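Local coordinates for protein leucyl aminopeptidase (Trypanosoma brucei brucei, PDB 5NTD) that is a manganese-bound M17 aminopeptidase that binds the inhibitor bestatin and probably cleaves N-terminal residues such as leucine from peptides, at residues G411-A424 with T488-F501. Sequence-based numbering, arbitrary orientation.
Sequences GRHHAGLYVNEEGA and TGAHIHVDLAYPVF. With BES (2-(3-amino-2-hydroxy-4-phenyl-butyrylamino)-4-methyl-pentanoic acid), chain B.
Strands 415-419 and 490-495 run antiparallel, 4.6 Å apart at closest approach, with paired backbone bonds joining Gly416 to Asp495 and Tyr418 to His493. Asn420 continues the pairing with its backbone N, which bonds to His491 O, and with its side chain. Asn420 CG stands between the backbone N and the carbonyl carbon (chi1 71°), which brings Asn420 OD1 to His491 N, the donor above the amide plane. Asn420 ND2 reaches Gly489 O at 3.2 Å in a nearly straight bond. On the face toward helix 422-435, Leu417 lies alongside Val494 (Leu417 CD2 to Val494 CG2 3.8 Å) and Val419 alongside Ile492; Ala424, on that helix, rests its CB on Ala490 and Ile492. On the other face, Tyr418 CB meets the edge of the His493 ring. His493 and His491 both bond to Asp398, and the Asp495 carboxylate binds Leu402 N and Thr403. Beyond the strands, Arg412 bends at chi2 (-72°) and turns one guanidinium face toward Tyr498, the two planes 42° apart. Arg412 CD lies 3.5 Å from Tyr498 CD2. Arg412 also forms a salt bridge with Asp468 of the second subunit, while Tyr498 and Ala497 border the bestatin phenyl group. The loops flanking the paired strands thus join subunit interface to pocket wall, where Arg412 meets Tyr498.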
# COMPACT_ATOMS: atom_id res chain seq x y z
N GLY G 411 -3.67 23.45 -10.02
CA GLY G 411 -2.46 23.76 -9.21
C GLY G 411 -2.70 24.53 -7.93
O GLY G 411 -3.83 24.76 -7.52
N ARG G 412 -1.61 24.96 -7.32
CA ARG G 412 -1.66 25.52 -5.97
C ARG G 412 -2.14 26.97 -5.91
O ARG G 412 -2.56 27.43 -4.88
CB ARG G 412 -0.28 25.40 -5.28
CG ARG G 412 0.35 24.01 -5.20
CD ARG G 412 -0.42 23.22 -4.21
NE ARG G 412 0.24 21.99 -3.80
CZ ARG G 412 0.79 21.78 -2.60
NH1 ARG G 412 0.80 22.73 -1.66
NH2 ARG G 412 1.36 20.61 -2.36
N HIS G 413 -2.09 27.67 -7.04
CA HIS G 413 -2.37 29.11 -7.09
C HIS G 413 -3.63 29.49 -7.80
O HIS G 413 -4.05 30.63 -7.73
CB HIS G 413 -1.21 29.89 -7.69
CG HIS G 413 0.09 29.57 -7.05
ND1 HIS G 413 0.87 28.51 -7.47
CD2 HIS G 413 0.73 30.11 -5.99
CE1 HIS G 413 1.94 28.42 -6.70
NE2 HIS G 413 1.88 29.38 -5.80
N HIS G 414 -4.19 28.56 -8.52
CA HIS G 414 -5.39 28.82 -9.32
C HIS G 414 -6.54 27.93 -8.88
O HIS G 414 -6.47 26.71 -9.05
CB HIS G 414 -5.13 28.56 -10.80
CG HIS G 414 -4.22 29.55 -11.44
ND1 HIS G 414 -2.86 29.53 -11.27
CD2 HIS G 414 -4.49 30.59 -12.26
CE1 HIS G 414 -2.32 30.51 -11.96
NE2 HIS G 414 -3.29 31.18 -12.56
N ALA G 415 -7.58 28.54 -8.36
CA ALA G 415 -8.80 27.83 -8.04
C ALA G 415 -9.46 27.38 -9.34
O ALA G 415 -9.46 28.08 -10.35
CB ALA G 415 -9.75 28.70 -7.26
N GLY G 416 -10.04 26.20 -9.30
CA GLY G 416 -10.72 25.65 -10.48
C GLY G 416 -12.15 26.17 -10.58
O GLY G 416 -12.87 26.16 -9.59
N LEU G 417 -12.54 26.56 -11.77
CA LEU G 417 -13.91 27.00 -12.04
C LEU G 417 -14.72 26.04 -12.91
O LEU G 417 -14.35 25.75 -14.04
CB LEU G 417 -13.92 28.37 -12.72
CG LEU G 417 -13.20 29.51 -12.00
CD1 LEU G 417 -13.37 30.80 -12.80
CD2 LEU G 417 -13.72 29.69 -10.59
N TYR G 418 -15.86 25.62 -12.38
CA TYR G 418 -16.84 24.84 -13.15
C TYR G 418 -18.09 25.73 -13.25
O TYR G 418 -18.75 25.98 -12.24
CB TYR G 418 -17.15 23.53 -12.42
CG TYR G 418 -18.20 22.66 -13.04
CD1 TYR G 418 -17.86 21.73 -14.06
CD2 TYR G 418 -19.53 22.68 -12.60
CE1 TYR G 418 -18.83 20.92 -14.63
CE2 TYR G 418 -20.50 21.88 -13.18
CZ TYR G 418 -20.14 20.99 -14.18
OH TYR G 418 -21.10 20.17 -14.75
N VAL G 419 -18.39 26.17 -14.44
CA VAL G 419 -19.36 27.22 -14.65
C VAL G 419 -20.31 26.92 -15.80
O VAL G 419 -19.88 26.56 -16.88
CB VAL G 419 -18.66 28.57 -14.94
CG1 VAL G 419 -19.63 29.74 -14.78
CG2 VAL G 419 -17.48 28.77 -13.99
N ASN G 420 -21.60 27.11 -15.56
CA ASN G 420 -22.61 26.78 -16.59
C ASN G 420 -22.79 27.81 -17.72
O ASN G 420 -23.45 27.54 -18.68
CB ASN G 420 -23.96 26.48 -15.97
CG ASN G 420 -24.61 27.70 -15.41
OD1 ASN G 420 -23.96 28.72 -15.20
ND2 ASN G 420 -25.87 27.60 -15.15
N GLU G 421 -22.16 28.96 -17.59
CA GLU G 421 -22.25 30.05 -18.62
C GLU G 421 -20.88 30.65 -18.88
O GLU G 421 -20.17 30.93 -17.94
CB GLU G 421 -23.16 31.15 -18.15
CG GLU G 421 -24.61 30.70 -18.07
CD GLU G 421 -25.57 31.81 -17.68
OE1 GLU G 421 -25.11 32.97 -17.46
OE2 GLU G 421 -26.79 31.51 -17.61
N GLU G 422 -20.54 30.81 -20.14
CA GLU G 422 -19.23 31.37 -20.55
C GLU G 422 -19.02 32.78 -19.96
O GLU G 422 -17.94 33.10 -19.48
CB GLU G 422 -19.10 31.36 -22.09
CG GLU G 422 -17.69 31.29 -22.73
CD GLU G 422 -16.88 32.58 -22.62
OE1 GLU G 422 -17.38 33.64 -22.24
OE2 GLU G 422 -15.70 32.56 -22.92
N GLY G 423 -20.07 33.59 -19.94
CA GLY G 423 -19.99 35.00 -19.49
C GLY G 423 -19.60 35.15 -18.02
O GLY G 423 -18.68 35.90 -17.66
N ALA G 424 -20.28 34.40 -17.18
CA ALA G 424 -19.99 34.37 -15.73
C ALA G 424 -18.57 33.83 -15.45
O ALA G 424 -17.83 34.35 -14.62
CB ALA G 424 -21.00 33.54 -14.99
N THR G 488 -32.66 29.68 -12.88
CA THR G 488 -32.28 29.64 -14.30
C THR G 488 -31.06 30.52 -14.63
O THR G 488 -30.79 30.84 -15.78
CB THR G 488 -33.44 30.10 -15.18
OG1 THR G 488 -33.72 31.46 -14.85
CG2 THR G 488 -34.69 29.25 -14.96
N GLY G 489 -30.32 30.90 -13.60
CA GLY G 489 -29.20 31.85 -13.76
C GLY G 489 -27.85 31.18 -13.90
O GLY G 489 -27.74 30.00 -14.21
N ALA G 490 -26.82 31.94 -13.58
CA ALA G 490 -25.45 31.49 -13.72
C ALA G 490 -25.01 30.81 -12.44
O ALA G 490 -25.25 31.29 -11.34
CB ALA G 490 -24.53 32.65 -14.05
N HIS G 491 -24.33 29.69 -12.59
CA HIS G 491 -23.77 28.97 -11.44
C HIS G 491 -22.26 28.83 -11.57
O HIS G 491 -21.77 28.29 -12.55
CB HIS G 491 -24.39 27.59 -11.29
CG HIS G 491 -23.74 26.77 -10.23
ND1 HIS G 491 -23.32 25.49 -10.44
CD2 HIS G 491 -23.39 27.08 -8.95
CE1 HIS G 491 -22.74 25.04 -9.33
NE2 HIS G 491 -22.77 25.99 -8.42
N ILE G 492 -21.56 29.37 -10.60
CA ILE G 492 -20.12 29.35 -10.56
C ILE G 492 -19.65 28.49 -9.38
O ILE G 492 -19.85 28.85 -8.23
CB ILE G 492 -19.51 30.75 -10.37
CG1 ILE G 492 -19.98 31.70 -11.49
CG2 ILE G 492 -17.98 30.66 -10.37
CD1 ILE G 492 -19.66 33.16 -11.23
N HIS G 493 -19.03 27.36 -9.71
CA HIS G 493 -18.45 26.48 -8.71
C HIS G 493 -16.95 26.73 -8.65
O HIS G 493 -16.26 26.60 -9.64
CB HIS G 493 -18.76 25.03 -9.02
CG HIS G 493 -17.93 24.06 -8.23
ND1 HIS G 493 -17.97 23.99 -6.86
CD2 HIS G 493 -17.00 23.16 -8.62
CE1 HIS G 493 -17.11 23.09 -6.44
NE2 HIS G 493 -16.52 22.56 -7.49
N VAL G 494 -16.49 27.10 -7.49
CA VAL G 494 -15.07 27.43 -7.24
C VAL G 494 -14.44 26.37 -6.32
O VAL G 494 -14.77 26.26 -5.15
CB VAL G 494 -14.88 28.80 -6.59
CG1 VAL G 494 -13.41 29.18 -6.53
CG2 VAL G 494 -15.64 29.85 -7.35
N ASP G 495 -13.55 25.58 -6.90
CA ASP G 495 -12.83 24.54 -6.16
C ASP G 495 -11.51 25.16 -5.77
O ASP G 495 -10.64 25.38 -6.61
CB ASP G 495 -12.63 23.28 -6.99
CG ASP G 495 -12.18 22.08 -6.15
OD1 ASP G 495 -11.58 22.29 -5.07
OD2 ASP G 495 -12.40 20.92 -6.59
N LEU G 496 -11.37 25.46 -4.51
CA LEU G 496 -10.16 26.14 -3.99
C LEU G 496 -9.40 25.34 -2.92
O LEU G 496 -8.81 25.87 -2.00
CB LEU G 496 -10.48 27.55 -3.49
CG LEU G 496 -11.81 27.78 -2.77
CD1 LEU G 496 -11.91 26.97 -1.49
CD2 LEU G 496 -11.95 29.25 -2.45
N ALA G 497 -9.41 24.04 -3.13
CA ALA G 497 -8.74 23.08 -2.22
C ALA G 497 -7.34 23.53 -1.83
O ALA G 497 -6.98 23.56 -0.67
CB ALA G 497 -8.72 21.68 -2.81
N TYR G 498 -6.55 23.86 -2.82
CA TYR G 498 -5.14 24.24 -2.61
C TYR G 498 -4.81 25.74 -2.46
O TYR G 498 -3.96 26.10 -1.67
CB TYR G 498 -4.24 23.59 -3.66
CG TYR G 498 -4.11 22.10 -3.47
CD1 TYR G 498 -5.05 21.23 -4.00
CD2 TYR G 498 -3.06 21.56 -2.72
CE1 TYR G 498 -4.95 19.87 -3.81
CE2 TYR G 498 -2.95 20.20 -2.54
CZ TYR G 498 -3.90 19.37 -3.08
OH TYR G 498 -3.80 18.01 -2.88
N PRO G 499 -5.51 26.62 -3.19
CA PRO G 499 -5.16 28.01 -3.06
C PRO G 499 -5.39 28.65 -1.68
O PRO G 499 -4.88 29.72 -1.41
CB PRO G 499 -6.04 28.67 -4.12
CG PRO G 499 -6.15 27.63 -5.19
CD PRO G 499 -6.28 26.36 -4.41
N VAL G 500 -6.20 27.99 -0.85
CA VAL G 500 -6.48 28.49 0.50
C VAL G 500 -5.32 28.37 1.48
O VAL G 500 -5.40 28.85 2.60
CB VAL G 500 -7.72 27.89 1.14
CG1 VAL G 500 -8.94 28.23 0.31
CG2 VAL G 500 -7.59 26.39 1.38
N PHE G 501 -4.25 27.71 1.08
CA PHE G 501 -3.10 27.51 1.99
C PHE G 501 -1.77 27.41 1.24
O PHE G 501 -1.72 27.14 0.07
CB PHE G 501 -3.30 26.30 2.91
CG PHE G 501 -3.04 24.96 2.26
CD1 PHE G 501 -4.00 24.33 1.50
CD2 PHE G 501 -1.79 24.34 2.39
CE1 PHE G 501 -3.74 23.13 0.86
CE2 PHE G 501 -1.53 23.13 1.76
CZ PHE G 501 -2.52 22.52 1.00
N2 BES B . -11.83 18.13 1.72
C1 BES B . -11.36 17.11 0.78
C6 BES B . -10.62 17.70 -0.45
C7 BES B . -9.17 18.06 -0.29
C8 BES B . -8.80 19.29 0.23
C12 BES B . -8.18 17.19 -0.71
C9 BES B . -7.46 19.63 0.37
C11 BES B . -6.82 17.52 -0.57
C10 BES B . -6.46 18.74 -0.02
C2 BES B . -12.61 16.30 0.37
O2 BES B . -13.65 16.24 1.40
C3 BES B . -12.17 14.89 0.11
O3 BES B . -12.17 14.16 1.13
N1 BES B . -11.88 14.64 -1.18
C4 BES B . -11.45 13.38 -1.71
C13 BES B . -12.62 12.53 -2.18
C14 BES B . -12.29 11.05 -2.40
C15 BES B . -11.49 10.35 -1.31
C16 BES B . -13.57 10.27 -2.54
C5 BES B . -10.55 13.58 -2.88
O1 BES B . -9.57 12.84 -2.97
O4 BES B . -10.81 14.44 -3.72
O HOH W 1 -1.46 27.67 -2.43
O HOH W 2 -1.42 24.83 -1.69